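Aclacinomycin-N/aclacinomycin-A oxidase (PDB 2IPI) oxidises the terminal sugar of aclacinomycin antibiotics in two successive oxygen-dependent steps, N to A and A to Y, with a bicovalently bound FAD. Local coordinates at residues D175-V180 with E206-H211; G365-K370 with T413-S418; T465-P470 with T488-G493. One frame throughout, in Å; residues are numbered along the deposited sequence.

Interaction 1: D175-V180 with E206-H211; sequences DHLYAV and ELWWAH
Trp208 meets Leu177 where a short helix lies against a strand of the five-stranded antiparallel sheet in the PCMH-type FAD-binding domain, a worked example of one indole tying a helix to a strand by both polar and apolar means. The axes of helix 206-210 and strand 177-180 approach to 8.3 Å and make an angle of 112°, so the helix runs across the strand and not along it. With CG swung away from the backbone N and set beside the carbonyl carbon (chi1 158°), the Trp208 side chain leaves CB and turns its five-membered ring in to the strand. Trp208 CD1 comes first, 3.6 Å from Tyr178 O, which approaches the ring obliquely. One atom further, Trp208 NE1 donates to Leu177 O at 3.0 Å. That bond is bent (135° at the hydrogen), and the indole nitrogen stands well above the carbonyl plane and does not follow a lone pair. Trp208 NE1 also lies 3.6 Å from Leu177 CG, the leucine and indole side chains passing one another on opposite headings. On the six-membered ring, Trp208 CZ2 remains 3.5 Å from the same Leu177 O. The bond thus spends the pyrrole N-H on the strand backbone just before a classic beta bulge, in which Tyr178 and Ala179 both face Trp226 of the neighbouring strand. Beyond the indole, Leu177 CD2 reaches 3.7 Å from His211 O, while Tyr225 and Phe227 border Leu177 within the sheet. Val180 crosses His211 at about a right angle, bringing Val180 CG1 to 4.2 Å from His211 ND1. The rotation of that imidazole is fixed from within its own segment: His211 ND1 donates almost straight to Leu207 O, 2.9 Å away and in the plane of the ring.

Interaction 2: G365-K370 with T413-S418; sequences GAYLRK and TAQRDS
Arg369 and Asp417 form a salt bridge on the solvent side of a contact between strand 360-368, outermost within this chain in the seven-stranded antiparallel sheet, and the loop leading into its partner strand 420-428. The principle illustrated is a division of labour: charge outside, an aromatic platform inside. Both donors converge on one acceptor, side-on: Arg369 NH2 reaches Asp417 OD1 at 2.9 Å and Arg369 NE reaches that same oxygen at 3.3 Å. OD1 lies close to the guanidinium plane, whereas the carboxylate is turned 57° against it. Arg369 has two deposited conformers, and the bridge is described for one of them; its NH1 turns to Asp459 O and Asp460, both weakly.

Inward, Ser418 OG sits 3.4 Å from Tyr367 CB, but its hydrogen bond is with Glu463, whose OE2 also accepts from Asp417 N. The phenol OH of Tyr367 is satisfied by Lys421 NZ. Gln415, centre of an inverse gamma turn, bends at chi2 (91°) and lays its chain over one face of the Tyr367 ring, the amide plane tilted only 17° from that of the ring. The resulting CH-pi contact places Gln415 CG 3.8 Å from the Tyr367 ring centroid, displaced toward the rim, where the Tyr367 atom closest to it is CD2, at 3.4 Å.

Interaction 3: T465-P470 with T488-G493; sequences TFINYP and TLYYKG. With FAD (flavin-adenine dinucleotide), chain F.
Two hydrogen bonds join Thr465 and Tyr469 to the helix segment 488-493, each ending on a backbone carbonyl. Thr465 N donates to Leu489 O (3.1 Å), and the phenol OH of Tyr490 donates to Tyr469 O at 2.7 Å; Asp471 N adds a weak bond to the same hydroxyl.

Apolar contacts accompany these bonds. Thr465 runs alongside Tyr490 in the same direction, with Thr465 CG2 3.3 Å from Tyr490 CE2. Ile467 CG2, held beside its own backbone N, packs 3.4 Å from Tyr491 CE1, its side chain crossing that tyrosine at about a right angle. Tyr491 in turn is tethered through its OH to Gly214 O.

Cofactor contacts come from the far side of the loop. FAD O2 meets the edge of the Phe466 ring, 3.4 Å from Phe466 CE2, and Asn468 ND2 lies 3.1 Å from FAD O3'. A type I beta turn runs from Phe466 to Tyr469, and Phe466 CD2 lies over one face of the Tyr469 ring. Tyr469, whose OH hydrogen-bonds the aclacinomycin ligand, is a catalytic proton acceptor; the helix thus packs against, and is bonded to, an active-site turn of the berberine-like region.

The three contacts lie in sequence along the chain, yet all three lie near one cofactor, which only interaction 3 touches. Interactions 2 and 3 are close neighbours, with centres about 10 Å apart: Tyr367 OH comes within 3.1 Å of Phe466 CD1, so the aromatic platform of one borders the flavin-contacting turn of the other. Interaction 1 lies about 21 Å from interaction 2, centre to centre, but a salt bridge from Asp175 OD2 to Arg416 NH1 (2.8 Å) connects them. Between interactions 1 and 3 there is no touch. The side chains of His211 and Tyr367 come to about 6 and 7 Å from FAD, while that of Tyr469 is about 5 Å from the side chain of Tyr397, the second catalytic proton acceptor.

Interaction 1: D175-V180 with E206-H211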
loop_
_atom_site.group_PDB
_atom_site.type_symbol
_atom_site.label_atom_id
_atom_site.label_comp_id
_atom_site.label_asym_id
_atom_site.label_seq_id
_atom_site.Cartn_x
_atom_site.Cartn_y
_atom_site.Cartn_z
ATOM N N ASP A 175 -1.676 6.960 -10.768
ATOM C CA ASP A 175 -2.481 7.760 -11.666
ATOM C C ASP A 175 -1.878 9.126 -11.965
ATOM O O ASP A 175 -2.511 9.942 -12.651
ATOM C CB ASP A 175 -3.898 7.932 -11.064
ATOM C CG ASP A 175 -4.682 6.645 -11.304
ATOM O OD1 ASP A 175 -4.281 5.967 -12.275
ATOM O OD2 ASP A 175 -5.644 6.317 -10.577
ATOM N N HIS A 176 -0.684 9.368 -11.418
ATOM C CA HIS A 176 0.050 10.624 -11.561
ATOM C C HIS A 176 1.512 10.341 -11.852
ATOM O O HIS A 176 2.415 11.165 -11.721
ATOM C CB HIS A 176 -0.131 11.501 -10.309
ATOM C CG HIS A 176 -1.590 11.824 -10.105
ATOM N ND1 HIS A 176 -2.201 12.945 -10.623
ATOM C CD2 HIS A 176 -2.567 11.139 -9.449
ATOM C CE1 HIS A 176 -3.478 12.945 -10.283
ATOM N NE2 HIS A 176 -3.732 11.847 -9.569
ATOM N N LEU A 177 1.787 9.108 -12.274
ATOM C CA LEU A 177 3.113 8.688 -12.679
ATOM C C LEU A 177 3.378 9.014 -14.151
ATOM O O LEU A 177 2.704 8.451 -15.027
ATOM C CB LEU A 177 3.253 7.174 -12.550
ATOM C CG LEU A 177 4.625 6.540 -12.520
ATOM C CD1 LEU A 177 5.534 7.127 -11.452
ATOM C CD2 LEU A 177 4.470 5.040 -12.257
ATOM N N TYR A 178 4.325 9.901 -14.400
ATOM C CA TYR A 178 4.736 10.228 -15.758
ATOM C C TYR A 178 5.878 9.320 -16.213
ATOM O O TYR A 178 5.842 8.802 -17.328
ATOM C CB TYR A 178 5.172 11.694 -15.874
ATOM C CG TYR A 178 5.840 12.013 -17.199
ATOM C CD1 TYR A 178 7.196 12.309 -17.256
ATOM C CD2 TYR A 178 5.104 12.018 -18.382
ATOM C CE1 TYR A 178 7.803 12.593 -18.471
ATOM C CE2 TYR A 178 5.702 12.300 -19.600
ATOM C CZ TYR A 178 7.048 12.584 -19.625
ATOM O OH TYR A 178 7.653 12.870 -20.831
ATOM N N ALA A 179 6.899 9.119 -15.373
ATOM C CA ALA A 179 8.057 8.374 -15.876
ATOM C C ALA A 179 8.841 7.689 -14.771
ATOM O O ALA A 179 8.759 8.069 -13.599
ATOM C CB ALA A 179 8.983 9.316 -16.638
ATOM N N VAL A 180 9.632 6.691 -15.165
ATOM C CA VAL A 180 10.468 6.019 -14.176
ATOM C C VAL A 180 11.854 5.726 -14.734
ATOM O O VAL A 180 11.980 5.297 -15.883
ATOM C CB VAL A 180 9.754 4.727 -13.706
ATOM C CG1 VAL A 180 9.622 3.757 -14.870
ATOM C CG2 VAL A 180 10.464 4.086 -12.536
ATOM N N GLU A 206 5.722 0.128 -22.015
ATOM C CA GLU A 206 5.255 -1.037 -21.264
ATOM C C GLU A 206 6.058 -1.197 -19.983
ATOM O O GLU A 206 5.475 -1.656 -19.004
ATOM C CB GLU A 206 5.289 -2.323 -22.106
ATOM C CG GLU A 206 4.109 -2.335 -23.083
ATOM C CD GLU A 206 2.765 -2.439 -22.384
ATOM O OE1 GLU A 206 2.418 -3.548 -21.909
ATOM O OE2 GLU A 206 2.048 -1.413 -22.320
ATOM N N LEU A 207 7.330 -0.816 -19.960
ATOM C CA LEU A 207 8.092 -0.811 -18.711
ATOM C C LEU A 207 7.471 0.220 -17.757
ATOM O O LEU A 207 7.349 -0.068 -16.561
ATOM C CB LEU A 207 9.560 -0.519 -18.958
ATOM C CG LEU A 207 10.637 -1.193 -18.116
ATOM C CD1 LEU A 207 11.842 -0.276 -17.971
ATOM C CD2 LEU A 207 10.127 -1.618 -16.754
ATOM N N TRP A 208 7.062 1.385 -18.258
ATOM C CA TRP A 208 6.437 2.396 -17.397
ATOM C C TRP A 208 5.156 1.842 -16.769
ATOM O O TRP A 208 4.867 1.977 -15.585
ATOM C CB TRP A 208 6.082 3.688 -18.149
ATOM C CG TRP A 208 5.011 4.497 -17.470
ATOM C CD1 TRP A 208 5.221 5.362 -16.420
ATOM C CD2 TRP A 208 3.608 4.542 -17.758
ATOM N NE1 TRP A 208 4.026 5.932 -16.046
ATOM C CE2 TRP A 208 3.017 5.437 -16.852
ATOM C CE3 TRP A 208 2.807 3.880 -18.698
ATOM C CZ2 TRP A 208 1.647 5.689 -16.881
ATOM C CZ3 TRP A 208 1.455 4.130 -18.733
ATOM C CH2 TRP A 208 0.876 5.041 -17.819
ATOM N N TRP A 209 4.351 1.274 -17.651
ATOM C CA TRP A 209 3.123 0.585 -17.319
ATOM C C TRP A 209 3.311 -0.417 -16.193
ATOM O O TRP A 209 2.546 -0.460 -15.230
ATOM C CB TRP A 209 2.659 -0.200 -18.544
ATOM C CG TRP A 209 1.243 -0.653 -18.444
ATOM C CD1 TRP A 209 0.657 -1.638 -17.717
ATOM C CD2 TRP A 209 0.202 -0.019 -19.201
ATOM N NE1 TRP A 209 -0.699 -1.682 -17.955
ATOM C CE2 TRP A 209 -0.981 -0.697 -18.866
ATOM C CE3 TRP A 209 0.165 1.035 -20.120
ATOM C CZ2 TRP A 209 -2.150 -0.295 -19.458
ATOM C CZ3 TRP A 209 -1.054 1.389 -20.679
ATOM C CH2 TRP A 209 -2.233 0.728 -20.353
ATOM N N ALA A 210 4.360 -1.236 -16.312
ATOM C CA ALA A 210 4.658 -2.254 -15.314
ATOM C C ALA A 210 4.834 -1.642 -13.929
ATOM O O ALA A 210 4.594 -2.276 -12.902
ATOM C CB ALA A 210 5.903 -3.035 -15.720
ATOM N N HIS A 211 5.261 -0.366 -13.916
ATOM C CA HIS A 211 5.570 0.271 -12.650
ATOM C C HIS A 211 4.344 0.956 -12.052
ATOM O O HIS A 211 4.480 1.543 -10.986
ATOM C CB HIS A 211 6.760 1.228 -12.825
ATOM C CG HIS A 211 8.054 0.427 -12.791
ATOM N ND1 HIS A 211 8.586 -0.179 -13.918
ATOM C CD2 HIS A 211 8.895 0.158 -11.775
ATOM C CE1 HIS A 211 9.704 -0.802 -13.584
ATOM N NE2 HIS A 211 9.927 -0.617 -12.283
#

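Interaction 2: G365-K370 with T413-S418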
loop_
_atom_site.group_PDB
_atom_site.type_symbol
_atom_site.label_atom_id
_atom_site.label_comp_id
_atom_site.label_asym_id
_atom_site.label_seq_id
_atom_site.Cartn_x
_atom_site.Cartn_y
_atom_site.Cartn_z
ATOM N N GLY A 365 -5.268 -8.697 3.103
ATOM C CA GLY A 365 -6.302 -7.801 2.670
ATOM C C GLY A 365 -7.304 -8.311 1.671
ATOM O O GLY A 365 -7.332 -9.514 1.382
ATOM N N ALA A 366 -8.114 -7.379 1.164
ATOM C CA ALA A 366 -9.164 -7.638 0.192
ATOM C C ALA A 366 -9.786 -6.358 -0.372
ATOM O O ALA A 366 -9.876 -5.317 0.282
ATOM C CB ALA A 366 -10.281 -8.486 0.808
ATOM N N TYR A 367 -10.243 -6.430 -1.614
ATOM C CA TYR A 367 -11.016 -5.422 -2.312
ATOM C C TYR A 367 -12.491 -5.830 -2.375
ATOM O O TYR A 367 -12.802 -6.874 -2.950
ATOM C CB TYR A 367 -10.525 -5.216 -3.749
ATOM C CG TYR A 367 -9.252 -4.428 -3.904
ATOM C CD1 TYR A 367 -9.256 -3.042 -3.742
ATOM C CD2 TYR A 367 -8.048 -5.036 -4.214
ATOM C CE1 TYR A 367 -8.096 -2.320 -3.885
ATOM C CE2 TYR A 367 -6.869 -4.318 -4.357
ATOM C CZ TYR A 367 -6.905 -2.949 -4.192
ATOM O OH TYR A 367 -5.767 -2.190 -4.323
ATOM N N LEU A 368 -13.414 -5.062 -1.795
ATOM C CA LEU A 368 -14.818 -5.461 -1.845
ATOM C C LEU A 368 -15.566 -4.729 -2.960
ATOM O O LEU A 368 -15.496 -3.500 -3.044
ATOM C CB LEU A 368 -15.573 -5.189 -0.541
ATOM C CG LEU A 368 -14.995 -5.711 0.772
ATOM C CD1 LEU A 368 -15.838 -5.294 1.977
ATOM C CD2 LEU A 368 -14.845 -7.217 0.739
ATOM N N ARG A 369 -16.312 -5.452 -3.775
ATOM C CA ARG A 369 -17.150 -4.829 -4.789
ATOM C C ARG A 369 -18.537 -4.507 -4.255
ATOM O O ARG A 369 -19.200 -3.590 -4.746
ATOM C CB ARG A 369 -17.308 -5.719 -6.016
ATOM C CG ARG A 369 -16.239 -5.538 -7.076
ATOM C CD ARG A 369 -16.577 -6.424 -8.280
ATOM N NE ARG A 369 -17.211 -5.638 -9.337
ATOM C CZ ARG A 369 -18.231 -6.063 -10.091
ATOM N NH1 ARG A 369 -18.830 -7.287 -9.901
ATOM N NH2 ARG A 369 -18.690 -5.226 -11.023
ATOM N N LYS A 370 -18.945 -5.287 -3.262
ATOM C CA LYS A 370 -20.220 -5.133 -2.570
ATOM C C LYS A 370 -20.022 -5.398 -1.080
ATOM O O LYS A 370 -19.042 -6.039 -0.696
ATOM C CB LYS A 370 -21.265 -6.088 -3.139
ATOM C CG LYS A 370 -21.717 -5.798 -4.550
ATOM C CD LYS A 370 -22.105 -7.056 -5.328
ATOM C CE LYS A 370 -23.585 -7.298 -5.480
ATOM N NZ LYS A 370 -24.138 -7.159 -6.859
ATOM N N THR A 413 -2.641 -1.451 -12.082
ATOM C CA THR A 413 -3.571 -1.567 -10.972
ATOM C C THR A 413 -4.974 -1.796 -11.550
ATOM O O THR A 413 -5.635 -0.857 -12.016
ATOM C CB THR A 413 -3.638 -0.363 -10.026
ATOM O OG1 THR A 413 -4.283 0.738 -10.653
ATOM C CG2 THR A 413 -2.244 0.090 -9.671
ATOM N N ALA A 414 -5.345 -3.070 -11.513
ATOM C CA ALA A 414 -6.563 -3.514 -12.174
ATOM C C ALA A 414 -7.821 -3.172 -11.393
ATOM O O ALA A 414 -8.853 -2.844 -11.976
ATOM C CB ALA A 414 -6.500 -5.021 -12.401
ATOM N N GLN A 415 -7.749 -3.250 -10.076
ATOM C CA GLN A 415 -8.958 -3.134 -9.260
ATOM C C GLN A 415 -9.590 -1.760 -9.372
ATOM O O GLN A 415 -9.322 -0.863 -8.589
ATOM C CB GLN A 415 -8.601 -3.471 -7.809
ATOM C CG GLN A 415 -8.286 -4.944 -7.602
ATOM C CD GLN A 415 -6.820 -5.290 -7.757
ATOM O OE1 GLN A 415 -6.420 -6.455 -7.600
ATOM N NE2 GLN A 415 -5.981 -4.295 -8.052
ATOM N N ARG A 416 -10.455 -1.569 -10.371
ATOM C CA ARG A 416 -11.047 -0.245 -10.560
ATOM C C ARG A 416 -12.556 -0.245 -10.395
ATOM O O ARG A 416 -13.241 0.539 -11.047
ATOM C CB ARG A 416 -10.635 0.311 -11.936
ATOM C CG ARG A 416 -9.121 0.433 -12.062
ATOM C CD ARG A 416 -8.523 1.522 -11.174
ATOM N NE ARG A 416 -7.129 1.766 -11.562
ATOM C CZ ARG A 416 -6.504 2.935 -11.429
ATOM N NH1 ARG A 416 -7.145 3.971 -10.917
ATOM N NH2 ARG A 416 -5.234 3.046 -11.818
ATOM N N ASP A 417 -13.117 -1.085 -9.521
ATOM C CA ASP A 417 -14.579 -0.986 -9.309
ATOM C C ASP A 417 -14.904 -1.598 -7.942
ATOM O O ASP A 417 -15.808 -2.421 -7.831
ATOM C CB ASP A 417 -15.364 -1.628 -10.433
ATOM C CG ASP A 417 -16.872 -1.560 -10.350
ATOM O OD1 ASP A 417 -17.541 -2.606 -10.510
ATOM O OD2 ASP A 417 -17.461 -0.483 -10.116
ATOM N N SER A 418 -14.133 -1.152 -6.953
ATOM C CA SER A 418 -14.323 -1.522 -5.561
ATOM C C SER A 418 -14.762 -0.305 -4.740
ATOM O O SER A 418 -14.443 0.836 -5.083
ATOM C CB SER A 418 -13.064 -2.147 -4.968
ATOM O OG SER A 418 -12.813 -3.414 -5.572
#

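Interaction 3: T465-P470 with T488-G493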
loop_
_atom_site.group_PDB
_atom_site.type_symbol
_atom_site.label_atom_id
_atom_site.label_comp_id
_atom_site.label_asym_id
_atom_site.label_seq_id
_atom_site.Cartn_x
_atom_site.Cartn_y
_atom_site.Cartn_z
ATOM N N THR A 465 -7.011 -9.142 -4.026
ATOM C CA THR A 465 -6.344 -8.369 -2.957
ATOM C C THR A 465 -5.266 -7.482 -3.567
ATOM O O THR A 465 -5.201 -7.439 -4.798
ATOM C CB THR A 465 -5.875 -9.297 -1.834
ATOM O OG1 THR A 465 -5.163 -8.526 -0.858
ATOM C CG2 THR A 465 -4.943 -10.387 -2.318
ATOM N N PHE A 466 -4.490 -6.770 -2.777
ATOM C CA PHE A 466 -3.590 -5.675 -3.141
ATOM C C PHE A 466 -2.131 -6.068 -3.106
ATOM O O PHE A 466 -1.699 -6.590 -2.078
ATOM C CB PHE A 466 -3.844 -4.553 -2.128
ATOM C CG PHE A 466 -3.061 -3.270 -2.255
ATOM C CD1 PHE A 466 -2.823 -2.691 -3.490
ATOM C CD2 PHE A 466 -2.559 -2.651 -1.126
ATOM C CE1 PHE A 466 -2.106 -1.513 -3.588
ATOM C CE2 PHE A 466 -1.847 -1.468 -1.207
ATOM C CZ PHE A 466 -1.626 -0.894 -2.442
ATOM N N ILE A 467 -1.329 -5.842 -4.145
ATOM C CA ILE A 467 0.050 -6.312 -4.131
ATOM C C ILE A 467 0.866 -5.823 -2.945
ATOM O O ILE A 467 1.749 -6.531 -2.451
ATOM C CB ILE A 467 0.823 -5.958 -5.427
ATOM C CG1 ILE A 467 1.141 -4.468 -5.530
ATOM C CG2 ILE A 467 0.101 -6.461 -6.653
ATOM C CD1 ILE A 467 0.510 -3.788 -6.707
ATOM N N ASN A 468 0.621 -4.625 -2.409
ATOM C CA ASN A 468 1.415 -4.135 -1.287
ATOM C C ASN A 468 0.995 -4.756 0.038
ATOM O O ASN A 468 1.469 -4.394 1.126
ATOM C CB ASN A 468 1.293 -2.608 -1.215
ATOM C CG ASN A 468 2.374 -1.896 -2.005
ATOM O OD1 ASN A 468 3.130 -2.486 -2.780
ATOM N ND2 ASN A 468 2.438 -0.588 -1.777
ATOM N N TYR A 469 0.096 -5.718 -0.060
ATOM C CA TYR A 469 -0.331 -6.638 0.954
ATOM C C TYR A 469 0.057 -8.067 0.558
ATOM O O TYR A 469 -0.833 -8.876 0.292
ATOM C CB TYR A 469 -1.844 -6.609 1.148
ATOM C CG TYR A 469 -2.483 -5.307 1.573
ATOM C CD1 TYR A 469 -3.870 -5.221 1.563
ATOM C CD2 TYR A 469 -1.755 -4.197 1.971
ATOM C CE1 TYR A 469 -4.527 -4.065 1.937
ATOM C CE2 TYR A 469 -2.398 -3.028 2.351
ATOM C CZ TYR A 469 -3.777 -2.975 2.330
ATOM O OH TYR A 469 -4.445 -1.829 2.704
ATOM N N PRO A 470 1.339 -8.382 0.485
ATOM C CA PRO A 470 1.729 -9.752 0.120
ATOM C C PRO A 470 1.250 -10.751 1.173
ATOM O O PRO A 470 1.350 -10.407 2.353
ATOM C CB PRO A 470 3.254 -9.712 0.153
ATOM C CG PRO A 470 3.525 -8.625 1.157
ATOM C CD PRO A 470 2.538 -7.572 0.735
ATOM N N THR A 488 -4.028 -14.215 -10.347
ATOM C CA THR A 488 -5.405 -13.793 -10.598
ATOM C C THR A 488 -5.860 -12.883 -9.461
ATOM O O THR A 488 -6.456 -11.833 -9.651
ATOM C CB THR A 488 -6.337 -15.012 -10.709
ATOM O OG1 THR A 488 -5.910 -15.796 -11.845
ATOM C CG2 THR A 488 -7.786 -14.605 -10.930
ATOM N N LEU A 489 -5.533 -13.340 -8.246
ATOM C CA LEU A 489 -5.978 -12.660 -7.047
ATOM C C LEU A 489 -5.485 -11.217 -7.045
ATOM O O LEU A 489 -6.261 -10.317 -6.758
ATOM C CB LEU A 489 -5.494 -13.377 -5.785
ATOM C CG LEU A 489 -6.123 -14.731 -5.457
ATOM C CD1 LEU A 489 -5.729 -15.146 -4.046
ATOM C CD2 LEU A 489 -7.639 -14.709 -5.588
ATOM N N TYR A 490 -4.199 -11.035 -7.371
ATOM C CA TYR A 490 -3.630 -9.689 -7.249
ATOM C C TYR A 490 -3.791 -8.825 -8.491
ATOM O O TYR A 490 -3.857 -7.590 -8.397
ATOM C CB TYR A 490 -2.143 -9.823 -6.910
ATOM C CG TYR A 490 -1.801 -10.074 -5.470
ATOM C CD1 TYR A 490 -1.056 -11.194 -5.113
ATOM C CD2 TYR A 490 -2.199 -9.241 -4.429
ATOM C CE1 TYR A 490 -0.715 -11.470 -3.797
ATOM C CE2 TYR A 490 -1.866 -9.504 -3.110
ATOM C CZ TYR A 490 -1.128 -10.618 -2.789
ATOM O OH TYR A 490 -0.785 -10.893 -1.474
ATOM N N TYR A 491 -3.798 -9.384 -9.695
ATOM C CA TYR A 491 -3.738 -8.573 -10.903
ATOM C C TYR A 491 -4.877 -8.810 -11.884
ATOM O O TYR A 491 -4.901 -8.130 -12.928
ATOM C CB TYR A 491 -2.434 -8.887 -11.668
ATOM C CG TYR A 491 -1.140 -8.774 -10.923
ATOM C CD1 TYR A 491 -0.634 -7.535 -10.519
ATOM C CD2 TYR A 491 -0.388 -9.891 -10.608
ATOM C CE1 TYR A 491 0.570 -7.448 -9.833
ATOM C CE2 TYR A 491 0.804 -9.815 -9.928
ATOM C CZ TYR A 491 1.282 -8.584 -9.541
ATOM O OH TYR A 491 2.473 -8.561 -8.869
ATOM N N LYS A 492 -5.775 -9.748 -11.615
ATOM C CA LYS A 492 -6.845 -10.143 -12.518
ATOM C C LYS A 492 -6.351 -10.288 -13.947
ATOM O O LYS A 492 -5.270 -10.834 -14.150
ATOM C CB LYS A 492 -7.995 -9.128 -12.440
ATOM C CG LYS A 492 -8.531 -9.062 -11.001
ATOM C CD LYS A 492 -9.318 -7.772 -10.791
ATOM C CE LYS A 492 -10.636 -7.776 -11.547
ATOM N NZ LYS A 492 -11.852 -7.615 -10.705
ATOM N N GLY A 493 -7.088 -9.820 -14.947
ATOM C CA GLY A 493 -6.706 -10.013 -16.333
ATOM C C GLY A 493 -5.433 -9.330 -16.776
ATOM O O GLY A 493 -5.063 -9.412 -17.948
HETATM P PA FAD F . 10.581 -2.068 1.134
HETATM O O1A FAD F . 10.632 -3.196 1.980
HETATM O O2A FAD F . 11.892 -1.431 1.013
HETATM O O5B FAD F . 10.022 -2.448 -0.286
HETATM C C5B FAD F . 8.880 -3.186 -0.460
HETATM C C4B FAD F . 8.923 -3.920 -1.797
HETATM O O4B FAD F . 9.351 -3.033 -2.793
HETATM C C3B FAD F . 9.985 -5.036 -1.790
HETATM O O3B FAD F . 9.657 -6.030 -2.691
HETATM C C2B FAD F . 11.233 -4.327 -2.286
HETATM O O2B FAD F . 12.212 -5.157 -2.850
HETATM C C1B FAD F . 10.605 -3.369 -3.274
HETATM N N9A FAD F . 11.448 -2.197 -3.584
HETATM C C8A FAD F . 11.996 -1.345 -2.710
HETATM N N7A FAD F . 12.673 -0.401 -3.348
HETATM C C5A FAD F . 12.580 -0.668 -4.651
HETATM C C6A FAD F . 13.077 -0.033 -5.782
HETATM N N6A FAD F . 13.720 1.061 -5.635
HETATM N N1A FAD F . 12.802 -0.522 -6.979
HETATM C C2A FAD F . 12.045 -1.591 -7.071
HETATM N N3A FAD F . 11.542 -2.212 -6.021
HETATM C C4A FAD F . 11.810 -1.779 -4.826
HETATM N N1 FAD F . 0.266 1.101 1.515
HETATM C C2 FAD F . -0.740 1.815 0.907
HETATM O O2 FAD F . -1.062 1.657 -0.189
HETATM N N3 FAD F . -1.389 2.764 1.649
HETATM C C4 FAD F . -1.062 3.022 2.968
HETATM O O4 FAD F . -1.601 3.928 3.538
HETATM C C4X FAD F . -0.026 2.302 3.567
HETATM N N5 FAD F . 0.324 2.492 4.872
HETATM C C5X FAD F . 1.373 1.841 5.433
HETATM C C6 FAD F . 1.769 2.123 6.743
HETATM C C7 FAD F . 2.791 1.417 7.306
HETATM C C7M FAD F . 3.234 1.848 8.665
HETATM C C8 FAD F . 3.513 0.481 6.558
HETATM C C8M FAD F . 4.823 -0.051 7.093
HETATM C C9 FAD F . 3.104 0.246 5.265
HETATM C C9A FAD F . 2.030 0.874 4.686
HETATM N N10 FAD F . 1.632 0.596 3.391
HETATM C C10 FAD F . 0.642 1.337 2.818
HETATM C "C1'" FAD F . 1.883 -0.738 2.769
HETATM C "C2'" FAD F . 3.189 -0.875 1.984
HETATM O "O2'" FAD F . 4.222 -1.606 2.556
HETATM C "C3'" FAD F . 3.754 0.435 1.487
HETATM O "O3'" FAD F . 2.829 1.143 0.720
HETATM C "C4'" FAD F . 5.094 0.032 0.800
HETATM O "O4'" FAD F . 5.176 -1.270 0.382
HETATM C "C5'" FAD F . 6.402 0.278 1.515
HETATM O "O5'" FAD F . 7.471 0.089 0.649
HETATM P P FAD F . 8.896 0.279 1.259
HETATM O O1P FAD F . 9.766 0.898 0.326
HETATM O O2P FAD F . 8.755 0.996 2.450
HETATM O O3P FAD F . 9.429 -1.141 1.710
#